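Local coordinates for protein GNA33 (Neisseria gonorrhoeae FA 1090, PDB 2G5D) that probably cleaves the beta-1,4-glycosidic bonds between MurNAc and GlcNAc in peptidoglycan as a lytic transglycosylase, forming a 1,6-anhydro bond in the MurNAc residue, at residues 238-243 with 313-318; 253-258 with 389-394. All coordinates share one frame; numbering follows the deposited sequence.

Interaction 1 (238-243 with 313-318); sequences FFMHIQ and IFFREL
His241 of helix 238-243 reaches across to Ile313 and Phe315 of strand 313-317. Its CB heads neither toward nor away from the strand. CG is anti to the carbonyl carbon (chi1 -83°), and the ring beyond it makes the approach. CD2 meets the start of the strand edge-on, 3.1 Å from Ile313 N. ND1 is hydrogen-bonded to Leu237 O one turn back, which helps fix the rotation of the ring. CE1 lies 3.7 Å from Phe315 CE1. At the tip, NE2 comes near Ile313 O, but the geometry does not make a hydrogen bond. The two rings form a T-shaped pair with planes at 85°, the edge of Phe315 pointing to the face of His241. Met240 covers one face of the Phe315 ring: its CE stands 3.8 Å from the ring centroid, a CH-pi contact. SD stands farther above the same face, a Met-aromatic contact. Ile313 CG2 lies over the opposite face. The axes of the two short segments are nearly perpendicular, at 82°. Met240 and Phe315 also touch Ile258, and Met240 reaches Leu126, so helix 234-243 packs against strands 313-317, 255-263 and 116-129 in a buried part of the fold.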
loop_
_atom_site.group_PDB
_atom_site.type_symbol
_atom_site.label_atom_id
_atom_site.label_comp_id
_atom_site.label_asym_id
_atom_site.label_seq_id
_atom_site.Cartn_x
_atom_site.Cartn_y
_atom_site.Cartn_z
ATOM N N PHE A 238 10.183 -2.378 12.899
ATOM C CA PHE A 238 10.306 -3.426 11.915
ATOM C C PHE A 238 9.001 -3.501 11.136
ATOM O O PHE A 238 9.008 -3.538 9.907
ATOM C CB PHE A 238 10.646 -4.768 12.578
ATOM C CG PHE A 238 10.808 -5.898 11.597
ATOM C CD1 PHE A 238 12.064 -6.228 11.105
ATOM C CD2 PHE A 238 9.709 -6.614 11.156
ATOM C CE1 PHE A 238 12.226 -7.262 10.191
ATOM C CE2 PHE A 238 9.856 -7.644 10.234
ATOM C CZ PHE A 238 11.117 -7.968 9.754
ATOM N N PHE A 239 7.885 -3.492 11.862
ATOM C CA PHE A 239 6.546 -3.561 11.255
ATOM C C PHE A 239 6.092 -2.313 10.476
ATOM O O PHE A 239 5.285 -2.430 9.555
ATOM C CB PHE A 239 5.515 -3.998 12.297
ATOM C CG PHE A 239 5.447 -5.488 12.473
ATOM C CD1 PHE A 239 6.331 -6.144 13.333
ATOM C CD2 PHE A 239 4.508 -6.245 11.759
ATOM C CE1 PHE A 239 6.285 -7.523 13.486
ATOM C CE2 PHE A 239 4.463 -7.627 11.901
ATOM C CZ PHE A 239 5.350 -8.267 12.772
ATOM N N MET A 240 6.614 -1.137 10.823
ATOM C CA MET A 240 6.458 0.055 9.977
ATOM C C MET A 240 7.049 -0.191 8.600
ATOM O O MET A 240 6.470 0.242 7.594
ATOM C CB MET A 240 7.123 1.289 10.593
ATOM C CG MET A 240 6.757 2.612 9.905
ATOM S SD MET A 240 7.472 4.059 10.725
ATOM C CE MET A 240 9.090 4.154 9.966
ATOM N N HIS A 241 8.195 -0.877 8.553
ATOM C CA HIS A 241 8.803 -1.277 7.280
ATOM C C HIS A 241 7.836 -2.158 6.480
ATOM O O HIS A 241 7.664 -1.956 5.282
ATOM C CB HIS A 241 10.116 -2.030 7.501
ATOM C CG HIS A 241 11.310 -1.151 7.713
ATOM N ND1 HIS A 241 11.417 -0.278 8.778
ATOM C CD2 HIS A 241 12.479 -1.060 7.036
ATOM C CE1 HIS A 241 12.587 0.334 8.726
ATOM N NE2 HIS A 241 13.249 -0.123 7.678
ATOM N N ILE A 242 7.187 -3.104 7.163
ATOM C CA ILE A 242 6.217 -4.010 6.533
ATOM C C ILE A 242 5.004 -3.288 5.933
ATOM O O ILE A 242 4.505 -3.702 4.882
ATOM C CB ILE A 242 5.777 -5.177 7.490
ATOM C CG1 ILE A 242 6.994 -5.990 7.934
ATOM C CG2 ILE A 242 4.772 -6.118 6.798
ATOM C CD1 ILE A 242 6.722 -6.931 9.076
ATOM N N GLN A 243 4.531 -2.216 6.574
ATOM C CA GLN A 243 3.428 -1.419 5.998
ATOM C C GLN A 243 3.925 -0.376 4.992
ATOM O O GLN A 243 3.175 0.054 4.119
ATOM C CB GLN A 243 2.556 -0.755 7.074
ATOM C CG GLN A 243 1.845 -1.727 8.039
ATOM C CD GLN A 243 0.564 -2.378 7.490
ATOM O OE1 GLN A 243 0.096 -2.087 6.379
ATOM N NE2 GLN A 243 -0.013 -3.261 8.288
ATOM N N ILE A 313 13.484 -0.869 4.112
ATOM C CA ILE A 313 12.799 0.231 3.455
ATOM C C ILE A 313 13.407 1.537 3.935
ATOM O O ILE A 313 13.698 1.704 5.124
ATOM C CB ILE A 313 11.247 0.150 3.645
ATOM C CG1 ILE A 313 10.661 -0.927 2.732
ATOM C CG2 ILE A 313 10.555 1.455 3.267
ATOM C CD1 ILE A 313 10.703 -2.313 3.295
ATOM N N PHE A 314 13.656 2.428 2.989
ATOM C CA PHE A 314 14.080 3.789 3.284
ATOM C C PHE A 314 12.894 4.744 3.143
ATOM O O PHE A 314 11.991 4.523 2.348
ATOM C CB PHE A 314 15.279 4.187 2.410
ATOM C CG PHE A 314 16.449 3.257 2.565
ATOM C CD1 PHE A 314 16.730 2.302 1.591
ATOM C CD2 PHE A 314 17.231 3.290 3.723
ATOM C CE1 PHE A 314 17.795 1.432 1.737
ATOM C CE2 PHE A 314 18.307 2.408 3.886
ATOM C CZ PHE A 314 18.582 1.474 2.896
ATOM N N PHE A 315 12.894 5.780 3.970
ATOM C CA PHE A 315 11.746 6.650 4.112
ATOM C C PHE A 315 12.072 8.098 3.758
ATOM O O PHE A 315 13.226 8.441 3.498
ATOM C CB PHE A 315 11.197 6.561 5.545
ATOM C CG PHE A 315 10.625 5.210 5.908
ATOM C CD1 PHE A 315 11.394 4.283 6.611
ATOM C CD2 PHE A 315 9.304 4.875 5.572
ATOM C CE1 PHE A 315 10.869 3.035 6.961
ATOM C CE2 PHE A 315 8.769 3.630 5.928
ATOM C CZ PHE A 315 9.558 2.709 6.607
ATOM N N ARG A 316 11.033 8.931 3.727
ATOM C CA ARG A 316 11.169 10.362 3.507
ATOM C C ARG A 316 10.231 11.129 4.443
ATOM O O ARG A 316 9.159 10.642 4.801
ATOM C CB ARG A 316 10.899 10.715 2.039
ATOM C CG ARG A 316 9.532 10.271 1.509
ATOM C CD ARG A 316 9.334 10.635 0.038
ATOM N NE ARG A 316 7.916 10.806 -0.299
ATOM C CZ ARG A 316 7.258 10.115 -1.232
ATOM N NH1 ARG A 316 7.875 9.176 -1.949
ATOM N NH2 ARG A 316 5.971 10.359 -1.447
ATOM N N GLU A 317 10.653 12.327 4.837
ATOM C CA GLU A 317 9.885 13.203 5.727
ATOM C C GLU A 317 8.733 13.834 4.960
ATOM O O GLU A 317 8.955 14.528 3.966
ATOM C CB GLU A 317 10.775 14.317 6.306
ATOM C CG GLU A 317 12.298 14.178 6.059
ATOM C CD GLU A 317 12.687 14.168 4.566
ATOM O OE1 GLU A 317 13.561 13.351 4.180
ATOM O OE2 GLU A 317 12.106 14.961 3.780
ATOM N N LEU A 318 7.507 13.584 5.419
ATOM C CA LEU A 318 6.295 14.140 4.798
ATOM C C LEU A 318 5.811 15.392 5.525
ATOM O O LEU A 318 6.218 15.655 6.662
ATOM C CB LEU A 318 5.173 13.099 4.763
ATOM C CG LEU A 318 5.428 11.782 4.019
ATOM C CD1 LEU A 318 4.355 10.751 4.355
ATOM C CD2 LEU A 318 5.526 11.990 2.519
#

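Interaction 2 (253-258 with 389-394); sequences GKYIRI and WGYGDE
Tyr255 and Tyr391 make the whole of this small contact, meeting from opposite directions through their hydroxyls and the outer parts of their rings. The first segment starts in a turn at Gly253, whose positive phi suits a residue without a side chain. Lys254 follows, and its N makes a weak hydrogen bond to Thr250 OG1 within the same turn. Tyr255 opens the strand and points its side chain at the other segment. With CG anti to the carbonyl carbon (chi1 -69°), the ring extends to meet Tyr391. Tyr391 presents its edge to the face of Tyr255 in an offset edge-to-face pair, with centroids 5.5 Å apart and planes at 81°. Tyr255 OH lies at the edge of the Tyr391 ring, in its plane. Tyr255 CZ packs 3.8 Å from Tyr391 CE2. The hydroxyls are joined by a weak hydrogen bond, Tyr391 OH donating to Tyr255 OH over 3.2 Å. Tyr255 OH is also hydrogen-bonded to Lys249 NZ, so two groups hold this oxygen. Arg247 makes a cation-pi contact with the Tyr391 ring. Ile256 pairs through its backbone with Leu248, and Ile258 pairs with Gly246. Strand 255-263 thus runs antiparallel to strand 246-249. On the other segment, Tyr391 ends strand 384-391, and Gly392 sits at the N-cap of helix 393-401. Both tyrosines also touch Val125 of strand 116-129, which pairs in parallel with both 246-249 and 384-391. The contact lies at the surface and bridges the MltA-specific insert domain and the 3D domain, which belongs to the double-psi beta-barrel clan. Such a slight aromatic bridge is consistent with two domains that can move relative to each other.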
loop_
_atom_site.group_PDB
_atom_site.type_symbol
_atom_site.label_atom_id
_atom_site.label_comp_id
_atom_site.label_asym_id
_atom_site.label_seq_id
_atom_site.Cartn_x
_atom_site.Cartn_y
_atom_site.Cartn_z
ATOM N N GLY A 253 2.885 14.188 22.098
ATOM C CA GLY A 253 1.704 13.878 21.299
ATOM C C GLY A 253 1.738 14.361 19.858
ATOM O O GLY A 253 0.763 14.182 19.129
ATOM N N LYS A 254 2.847 14.975 19.444
ATOM C CA LYS A 254 3.032 15.407 18.052
ATOM C C LYS A 254 3.272 14.221 17.128
ATOM O O LYS A 254 3.659 13.143 17.571
ATOM C CB LYS A 254 4.210 16.379 17.922
ATOM C CG LYS A 254 3.867 17.837 18.127
ATOM C CD LYS A 254 3.946 18.217 19.584
ATOM C CE LYS A 254 3.835 19.716 19.784
ATOM N NZ LYS A 254 3.863 19.996 21.223
ATOM N N TYR A 255 3.058 14.432 15.837
ATOM C CA TYR A 255 3.318 13.397 14.853
ATOM C C TYR A 255 4.459 13.822 13.943
ATOM O O TYR A 255 4.502 14.969 13.490
ATOM C CB TYR A 255 2.058 13.099 14.029
ATOM C CG TYR A 255 0.958 12.408 14.811
ATOM C CD1 TYR A 255 -0.313 12.987 14.941
ATOM C CD2 TYR A 255 1.188 11.179 15.424
ATOM C CE1 TYR A 255 -1.329 12.339 15.667
ATOM C CE2 TYR A 255 0.192 10.529 16.142
ATOM C CZ TYR A 255 -1.059 11.106 16.266
ATOM O OH TYR A 255 -2.025 10.437 16.989
ATOM N N ILE A 256 5.391 12.902 13.713
ATOM C CA ILE A 256 6.373 13.020 12.636
ATOM C C ILE A 256 5.986 11.988 11.569
ATOM O O ILE A 256 6.005 10.779 11.815
ATOM C CB ILE A 256 7.830 12.807 13.138
ATOM C CG1 ILE A 256 8.254 13.962 14.052
ATOM C CG2 ILE A 256 8.795 12.700 11.970
ATOM C CD1 ILE A 256 9.452 13.661 14.944
ATOM N N ARG A 257 5.610 12.487 10.396
ATOM C CA ARG A 257 5.044 11.660 9.339
ATOM C C ARG A 257 6.148 11.112 8.439
ATOM O O ARG A 257 6.979 11.859 7.925
ATOM C CB ARG A 257 4.006 12.446 8.540
ATOM C CG ARG A 257 2.947 13.149 9.410
ATOM C CD ARG A 257 1.652 13.437 8.638
ATOM N NE ARG A 257 1.101 12.213 8.046
ATOM C CZ ARG A 257 0.972 11.986 6.737
ATOM N NH1 ARG A 257 1.328 12.911 5.847
ATOM N NH2 ARG A 257 0.475 10.826 6.319
ATOM N N ILE A 258 6.151 9.793 8.284
ATOM C CA ILE A 258 7.209 9.072 7.594
ATOM C C ILE A 258 6.592 8.255 6.445
ATOM O O ILE A 258 5.683 7.444 6.657
ATOM C CB ILE A 258 8.010 8.164 8.605
ATOM C CG1 ILE A 258 8.592 8.984 9.766
ATOM C CG2 ILE A 258 9.135 7.432 7.933
ATOM C CD1 ILE A 258 9.509 10.138 9.328
ATOM N N TRP A 389 -7.518 0.743 6.400
ATOM C CA TRP A 389 -8.263 1.118 7.593
ATOM C C TRP A 389 -7.944 2.489 8.190
ATOM O O TRP A 389 -8.726 2.998 8.984
ATOM C CB TRP A 389 -8.179 0.016 8.653
ATOM C CG TRP A 389 -9.148 -1.096 8.396
ATOM C CD1 TRP A 389 -8.868 -2.350 7.908
ATOM C CD2 TRP A 389 -10.565 -1.062 8.613
ATOM N NE1 TRP A 389 -10.025 -3.098 7.819
ATOM C CE2 TRP A 389 -11.077 -2.335 8.258
ATOM C CE3 TRP A 389 -11.453 -0.083 9.084
ATOM C CZ2 TRP A 389 -12.446 -2.643 8.335
ATOM C CZ3 TRP A 389 -12.822 -0.405 9.184
ATOM C CH2 TRP A 389 -13.296 -1.668 8.806
ATOM N N GLY A 390 -6.845 3.114 7.771
ATOM C CA GLY A 390 -6.450 4.402 8.318
ATOM C C GLY A 390 -5.246 4.260 9.227
ATOM O O GLY A 390 -4.544 3.245 9.191
ATOM N N TYR A 391 -5.040 5.272 10.062
ATOM C CA TYR A 391 -3.856 5.352 10.898
ATOM C C TYR A 391 -4.183 5.058 12.361
ATOM O O TYR A 391 -5.302 5.293 12.810
ATOM C CB TYR A 391 -3.173 6.722 10.719
ATOM C CG TYR A 391 -3.489 7.790 11.773
ATOM C CD1 TYR A 391 -4.433 8.804 11.528
ATOM C CD2 TYR A 391 -2.812 7.811 12.987
ATOM C CE1 TYR A 391 -4.698 9.798 12.494
ATOM C CE2 TYR A 391 -3.066 8.786 13.957
ATOM C CZ TYR A 391 -4.008 9.777 13.708
ATOM O OH TYR A 391 -4.232 10.735 14.692
ATOM N N GLY A 392 -3.204 4.532 13.096
ATOM C CA GLY A 392 -3.350 4.345 14.527
ATOM C C GLY A 392 -3.651 2.926 14.966
ATOM O O GLY A 392 -3.795 2.022 14.133
ATOM N N ASP A 393 -3.772 2.767 16.284
ATOM C CA ASP A 393 -3.873 1.473 16.970
ATOM C C ASP A 393 -5.157 0.721 16.650
ATOM O O ASP A 393 -5.136 -0.499 16.494
ATOM C CB ASP A 393 -3.769 1.667 18.490
ATOM C CG ASP A 393 -2.344 1.973 18.969
ATOM O OD1 ASP A 393 -1.394 2.007 18.159
ATOM O OD2 ASP A 393 -2.174 2.178 20.190
ATOM N N GLU A 394 -6.265 1.458 16.566
ATOM C CA GLU A 394 -7.597 0.898 16.287
ATOM C C GLU A 394 -7.662 0.310 14.894
ATOM O O GLU A 394 -8.121 -0.822 14.718
ATOM C CB GLU A 394 -8.690 1.965 16.461
ATOM C CG GLU A 394 -8.889 2.467 17.916
ATOM C CD GLU A 394 -7.731 3.328 18.430
ATOM O OE1 GLU A 394 -6.926 3.843 17.609
ATOM O OE2 GLU A 394 -7.630 3.492 19.662
#

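From the N terminus the chain first passes 238-243, then 253-258, and only then 313-318, where interaction 1 closes a loop of 69 residues. It goes on to 389-394, where interaction 2 closes a longer loop of 130 residues. The segments alternate, so the two loops cross. Interaction 1 ties helix 234-243 to strand 313-317 inside the insert domain. Interaction 2 joins that domain to the 3D domain. Their centres are about 13 Å apart. They meet at neighbouring strands 255-263 and 313-317, where Leu318 N lies 3.1 Å from Arg257 O, a probable hydrogen bond.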